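Local coordinates for LP1413 - SCCmec type IV-encoded DNA binding protein (Staphylococcus aureus, PDB 6BTC) that binds single-stranded DNA and is encoded on the mobile staphylococcal cassette chromosome elements of Staphylococcus aureus, at residues Lys10-Asn13 with Phe14-Lys18; Ser26-Tyr30 with Gly31-Lys35. All blocks are in the same frame, centred on the assembly; numbering follows the deposited sequence.

Interaction 1: Lys10-Asn13 with Phe14-Lys18; sequences KLYN and FIIAK
The carbonyl oxygen of Leu11 accepts the backbone N-H of Ile15 at 2.9 Å (Ile15 N to Leu11 O), a nearly straight bond of 163°. It is one rung of helix 6-21, the first helix of the winged-helix fold, and it shows how i to i+4 pairing brings side chains together along with the backbone. Carbon atoms pack round this oxygen as well: Ile15 CG1 comes within 3.2 Å of Leu11 O, and Phe14 CB approaches it to 3.4 Å. Beyond the backbone, the Leu11 and Ile15 side chains run alongside each other in the same direction, with Leu11 CD1 3.9 Å from Ile15 CG1. Both residues are buried and belong to the inward side of the helix, where Leu11 meets Val49 and Ile15 meets Phe53 of helix 43-59.

A second pair, one residue further on, has a different character. Ile16 N donates to Tyr12 O at 3.0 Å and 170°, and Ile16 CG1 lies over one face of the Tyr12 ring, 3.6 Å from its centroid, a CH-pi contact. With CG anti to the backbone N (chi1 169°), Tyr12 swings its ring along the helix toward Ile16. Arg52 adds a cation-pi contact to the same ring, and Trp56 touches both residues. Over the same face as CG1, at the hydroxyl-bearing end of the ring, the methyl Ile16 CD1 sits 3.6 Å from Tyr12 CZ.

Interaction 2: Ser26-Tyr30 with Gly31-Lys35; sequences STFTY and GELRK
One face of the Tyr30 ring carries the aliphatic part of Arg34, whose CB lies 4.1 Å above the ring plane and toward its rim. The guanidinium does not stack flat on the ring: the two planes are 53° apart, and the chain bends at chi3, leaving one guanidinium face turned to Gly31 O. Next to the Phe28 ring, Leu33 CD1 comes obliquely to 3.6 Å from CD2 of that phenylalanine. These contacts flank a capping box, formed by Thr29 and Glu32 where the first strand of the winged-helix fold gives way to its short second helix.

The box is reciprocal. Thr29, the N-cap residue, takes the N-H of Glu32 on its side chain, with Glu32 N 3.2 Å from Thr29 OG1 and an angle of 157°. Its hydroxyl reaches that N-H because OG1 sits between the backbone N and the carbonyl carbon (chi1 72°). Glu32 then sends its carboxylate back along the chain, where OE1 accepts from Thr29 N at 3.2 Å, the N-H arriving from above the carboxylate plane.

OE2 of Glu32 forms a salt bridge with Lys71 of strand 65-71. OE1 has a second partner, a water that donates both to it and to the backbone oxygen of Thr27, bridging helix and strand. Inside the helix, Thr29 O takes weak bonds from Glu32 N and Leu33 N; the next turn closes more firmly, Arg34 N donating to Tyr30 O at 2.8 Å.

Overall arrangement
Followed from the N terminus, the chain forms interaction 1 within helix 6-21 and then passes through a loop into strand 27-28, where interaction 2 begins and runs into helix 30-34. The two contacts are local and in series: each closes only a turn or a cap, and neither nests in the other. They meet in space, their centres about 12 Å apart, where Ile15 and Leu11 pack against Tyr30, and Phe14 CE2 lies 3.4 Å from Leu33 O. The first helix is thereby set against the second, while both touch helix 43-59 through Val49. Strand 27-28 pairs with strand 74-79, linking this helical bundle to the sheet.

Interaction 1: Lys10-Asn13 with Phe14-Lys18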
loop_
_atom_site.group_PDB
_atom_site.type_symbol
_atom_site.label_atom_id
_atom_site.label_comp_id
_atom_site.label_asym_id
_atom_site.label_seq_id
_atom_site.Cartn_x
_atom_site.Cartn_y
_atom_site.Cartn_z
ATOM N N LYS A 10 -2.341 8.339 9.423
ATOM C CA LYS A 10 -3.570 7.561 9.542
ATOM C C LYS A 10 -3.870 6.821 8.248
ATOM O O LYS A 10 -4.188 5.629 8.266
ATOM C CB LYS A 10 -4.745 8.467 9.925
ATOM C CG LYS A 10 -4.761 8.890 11.392
ATOM C CD LYS A 10 -5.987 9.742 11.721
ATOM C CE LYS A 10 -5.948 10.274 13.150
ATOM N NZ LYS A 10 -7.104 11.166 13.454
ATOM N N LEU A 11 -3.794 7.517 7.117
ATOM C CA LEU A 11 -4.009 6.860 5.837
ATOM C C LEU A 11 -2.968 5.767 5.592
ATOM O O LEU A 11 -3.307 4.680 5.110
ATOM C CB LEU A 11 -3.988 7.894 4.711
ATOM C CG LEU A 11 -4.001 7.323 3.290
ATOM C CD1 LEU A 11 -5.235 6.468 3.064
ATOM C CD2 LEU A 11 -3.949 8.411 2.251
ATOM N N TYR A 12 -1.696 6.033 5.923
ATOM C CA TYR A 12 -0.643 5.041 5.718
ATOM C C TYR A 12 -0.879 3.799 6.575
ATOM O O TYR A 12 -0.798 2.668 6.083
ATOM C CB TYR A 12 0.726 5.658 6.020
ATOM C CG TYR A 12 1.857 4.647 6.102
ATOM C CD1 TYR A 12 2.570 4.271 4.971
ATOM C CD2 TYR A 12 2.203 4.073 7.316
ATOM C CE1 TYR A 12 3.604 3.346 5.052
ATOM C CE2 TYR A 12 3.225 3.147 7.411
ATOM C CZ TYR A 12 3.923 2.785 6.279
ATOM O OH TYR A 12 4.942 1.853 6.397
ATOM N N ASN A 13 -1.146 3.985 7.870
ATOM C CA ASN A 13 -1.452 2.838 8.720
ATOM C C ASN A 13 -2.575 1.996 8.122
ATOM O O ASN A 13 -2.563 0.764 8.226
ATOM C CB ASN A 13 -1.838 3.291 10.128
ATOM C CG ASN A 13 -0.725 4.056 10.838
ATOM O OD1 ASN A 13 0.460 3.851 10.583
ATOM N ND2 ASN A 13 -1.118 4.942 11.750
ATOM N N PHE A 14 -3.553 2.646 7.484
ATOM C CA PHE A 14 -4.670 1.914 6.894
ATOM C C PHE A 14 -4.224 1.152 5.658
ATOM O O PHE A 14 -4.580 -0.017 5.476
ATOM C CB PHE A 14 -5.815 2.868 6.526
ATOM C CG PHE A 14 -6.844 2.245 5.611
ATOM C CD1 PHE A 14 -7.785 1.356 6.105
ATOM C CD2 PHE A 14 -6.852 2.528 4.262
ATOM C CE1 PHE A 14 -8.719 0.768 5.261
ATOM C CE2 PHE A 14 -7.788 1.940 3.412
ATOM C CZ PHE A 14 -8.721 1.063 3.921
ATOM N N ILE A 15 -3.493 1.821 4.768
ATOM C CA ILE A 15 -3.049 1.185 3.535
ATOM C C ILE A 15 -2.232 -0.058 3.853
ATOM O O ILE A 15 -2.408 -1.111 3.231
ATOM C CB ILE A 15 -2.253 2.188 2.686
ATOM C CG1 ILE A 15 -3.148 3.339 2.228
ATOM C CG2 ILE A 15 -1.596 1.497 1.486
ATOM C CD1 ILE A 15 -4.150 2.986 1.147
ATOM N N ILE A 16 -1.338 0.043 4.836
ATOM C CA ILE A 16 -0.494 -1.083 5.219
ATOM C C ILE A 16 -1.360 -2.257 5.652
ATOM O O ILE A 16 -1.227 -3.374 5.142
ATOM C CB ILE A 16 0.479 -0.666 6.341
ATOM C CG1 ILE A 16 1.477 0.384 5.844
ATOM C CG2 ILE A 16 1.207 -1.873 6.917
ATOM C CD1 ILE A 16 2.344 -0.063 4.673
ATOM N N ALA A 17 -2.237 -2.020 6.626
ATOM C CA ALA A 17 -3.112 -3.072 7.128
ATOM C C ALA A 17 -3.948 -3.666 6.002
ATOM O O ALA A 17 -4.038 -4.889 5.856
ATOM C CB ALA A 17 -4.004 -2.507 8.230
ATOM N N LYS A 18 -4.534 -2.807 5.168
ATOM C CA LYS A 18 -5.364 -3.287 4.072
ATOM C C LYS A 18 -4.558 -4.132 3.081
ATOM O O LYS A 18 -5.091 -5.085 2.508
ATOM C CB LYS A 18 -6.021 -2.097 3.369
ATOM C CG LYS A 18 -7.200 -2.443 2.472
ATOM C CD LYS A 18 -8.440 -2.888 3.261
ATOM C CE LYS A 18 -9.585 -3.292 2.308
ATOM N NZ LYS A 18 -10.801 -3.825 3.006
#

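Interaction 2: Ser26-Tyr30 with Gly31-Lys35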
loop_
_atom_site.group_PDB
_atom_site.type_symbol
_atom_site.label_atom_id
_atom_site.label_comp_id
_atom_site.label_asym_id
_atom_site.label_seq_id
_atom_site.Cartn_x
_atom_site.Cartn_y
_atom_site.Cartn_z
ATOM N N SER A 26 -4.203 -12.481 -4.753
ATOM C CA SER A 26 -4.902 -11.318 -5.290
ATOM C C SER A 26 -3.918 -10.245 -5.745
ATOM O O SER A 26 -2.859 -10.044 -5.143
ATOM C CB SER A 26 -5.848 -10.725 -4.246
ATOM O OG SER A 26 -5.153 -10.347 -3.089
ATOM N N THR A 27 -4.274 -9.560 -6.827
ATOM C CA THR A 27 -3.532 -8.402 -7.305
ATOM C C THR A 27 -4.239 -7.112 -6.903
ATOM O O THR A 27 -5.457 -7.080 -6.736
ATOM C CB THR A 27 -3.356 -8.435 -8.826
ATOM O OG1 THR A 27 -4.613 -8.224 -9.483
ATOM C CG2 THR A 27 -2.767 -9.757 -9.272
ATOM N N PHE A 28 -3.460 -6.045 -6.736
ATOM C CA PHE A 28 -4.015 -4.766 -6.314
ATOM C C PHE A 28 -3.027 -3.645 -6.615
ATOM O O PHE A 28 -1.818 -3.871 -6.762
ATOM C CB PHE A 28 -4.359 -4.778 -4.826
ATOM C CG PHE A 28 -3.165 -4.965 -3.930
ATOM C CD1 PHE A 28 -2.707 -6.234 -3.628
ATOM C CD2 PHE A 28 -2.499 -3.872 -3.398
ATOM C CE1 PHE A 28 -1.610 -6.422 -2.810
ATOM C CE2 PHE A 28 -1.397 -4.048 -2.584
ATOM C CZ PHE A 28 -0.950 -5.324 -2.287
ATOM N N THR A 29 -3.570 -2.435 -6.715
ATOM C CA THR A 29 -2.806 -1.195 -6.799
ATOM C C THR A 29 -3.032 -0.347 -5.554
ATOM O O THR A 29 -3.953 -0.574 -4.758
ATOM C CB THR A 29 -3.204 -0.363 -8.017
ATOM O OG1 THR A 29 -4.508 0.197 -7.799
ATOM C CG2 THR A 29 -3.204 -1.197 -9.275
ATOM N N TYR A 30 -2.174 0.661 -5.402
ATOM C CA TYR A 30 -2.330 1.597 -4.295
ATOM C C TYR A 30 -3.684 2.300 -4.354
ATOM O O TYR A 30 -4.355 2.458 -3.327
ATOM C CB TYR A 30 -1.201 2.626 -4.314
ATOM C CG TYR A 30 -1.453 3.783 -3.383
ATOM C CD1 TYR A 30 -1.359 3.615 -2.013
ATOM C CD2 TYR A 30 -1.808 5.034 -3.872
ATOM C CE1 TYR A 30 -1.593 4.656 -1.149
ATOM C CE2 TYR A 30 -2.047 6.091 -3.015
ATOM C CZ TYR A 30 -1.939 5.894 -1.657
ATOM O OH TYR A 30 -2.174 6.926 -0.791
ATOM N N GLY A 31 -4.092 2.744 -5.546
ATOM C CA GLY A 31 -5.338 3.475 -5.676
ATOM C C GLY A 31 -6.559 2.643 -5.342
ATOM O O GLY A 31 -7.551 3.167 -4.835
ATOM N N GLU A 32 -6.512 1.337 -5.619
ATOM C CA GLU A 32 -7.626 0.476 -5.239
ATOM C C GLU A 32 -7.768 0.408 -3.727
ATOM O O GLU A 32 -8.886 0.446 -3.201
ATOM C CB GLU A 32 -7.439 -0.913 -5.836
ATOM C CG GLU A 32 -7.655 -0.924 -7.340
ATOM C CD GLU A 32 -7.243 -2.224 -7.989
ATOM O OE1 GLU A 32 -6.690 -3.102 -7.284
ATOM O OE2 GLU A 32 -7.477 -2.361 -9.207
ATOM N N LEU A 33 -6.647 0.336 -3.007
ATOM C CA LEU A 33 -6.717 0.318 -1.552
ATOM C C LEU A 33 -7.094 1.684 -1.010
ATOM O O LEU A 33 -7.821 1.787 -0.017
ATOM C CB LEU A 33 -5.381 -0.122 -0.962
ATOM C CG LEU A 33 -4.799 -1.459 -1.416
ATOM C CD1 LEU A 33 -3.499 -1.716 -0.687
ATOM C CD2 LEU A 33 -5.781 -2.576 -1.163
ATOM N N ARG A 34 -6.596 2.743 -1.647
ATOM C CA ARG A 34 -6.841 4.099 -1.167
ATOM C C ARG A 34 -8.327 4.446 -1.223
ATOM O O ARG A 34 -8.861 5.082 -0.307
ATOM C CB ARG A 34 -6.032 5.084 -2.009
ATOM C CG ARG A 34 -6.035 6.508 -1.500
ATOM C CD ARG A 34 -5.699 7.476 -2.626
ATOM N NE ARG A 34 -6.849 7.718 -3.501
ATOM C CZ ARG A 34 -6.924 7.398 -4.791
ATOM N NH1 ARG A 34 -5.909 6.812 -5.422
ATOM N NH2 ARG A 34 -8.031 7.682 -5.465
ATOM N N LYS A 35 -9.006 4.033 -2.294
ATOM C CA LYS A 35 -10.410 4.361 -2.490
ATOM C C LYS A 35 -11.317 3.704 -1.465
ATOM O O LYS A 35 -12.485 4.085 -1.366
ATOM C CB LYS A 35 -10.838 3.964 -3.899
ATOM C CG LYS A 35 -10.180 4.817 -4.975
ATOM C CD LYS A 35 -10.658 4.449 -6.367
ATOM C CE LYS A 35 -9.881 5.212 -7.426
ATOM N NZ LYS A 35 -10.515 5.095 -8.770
HETATM O O HOH W 1 -7.099 -5.543 -8.622
#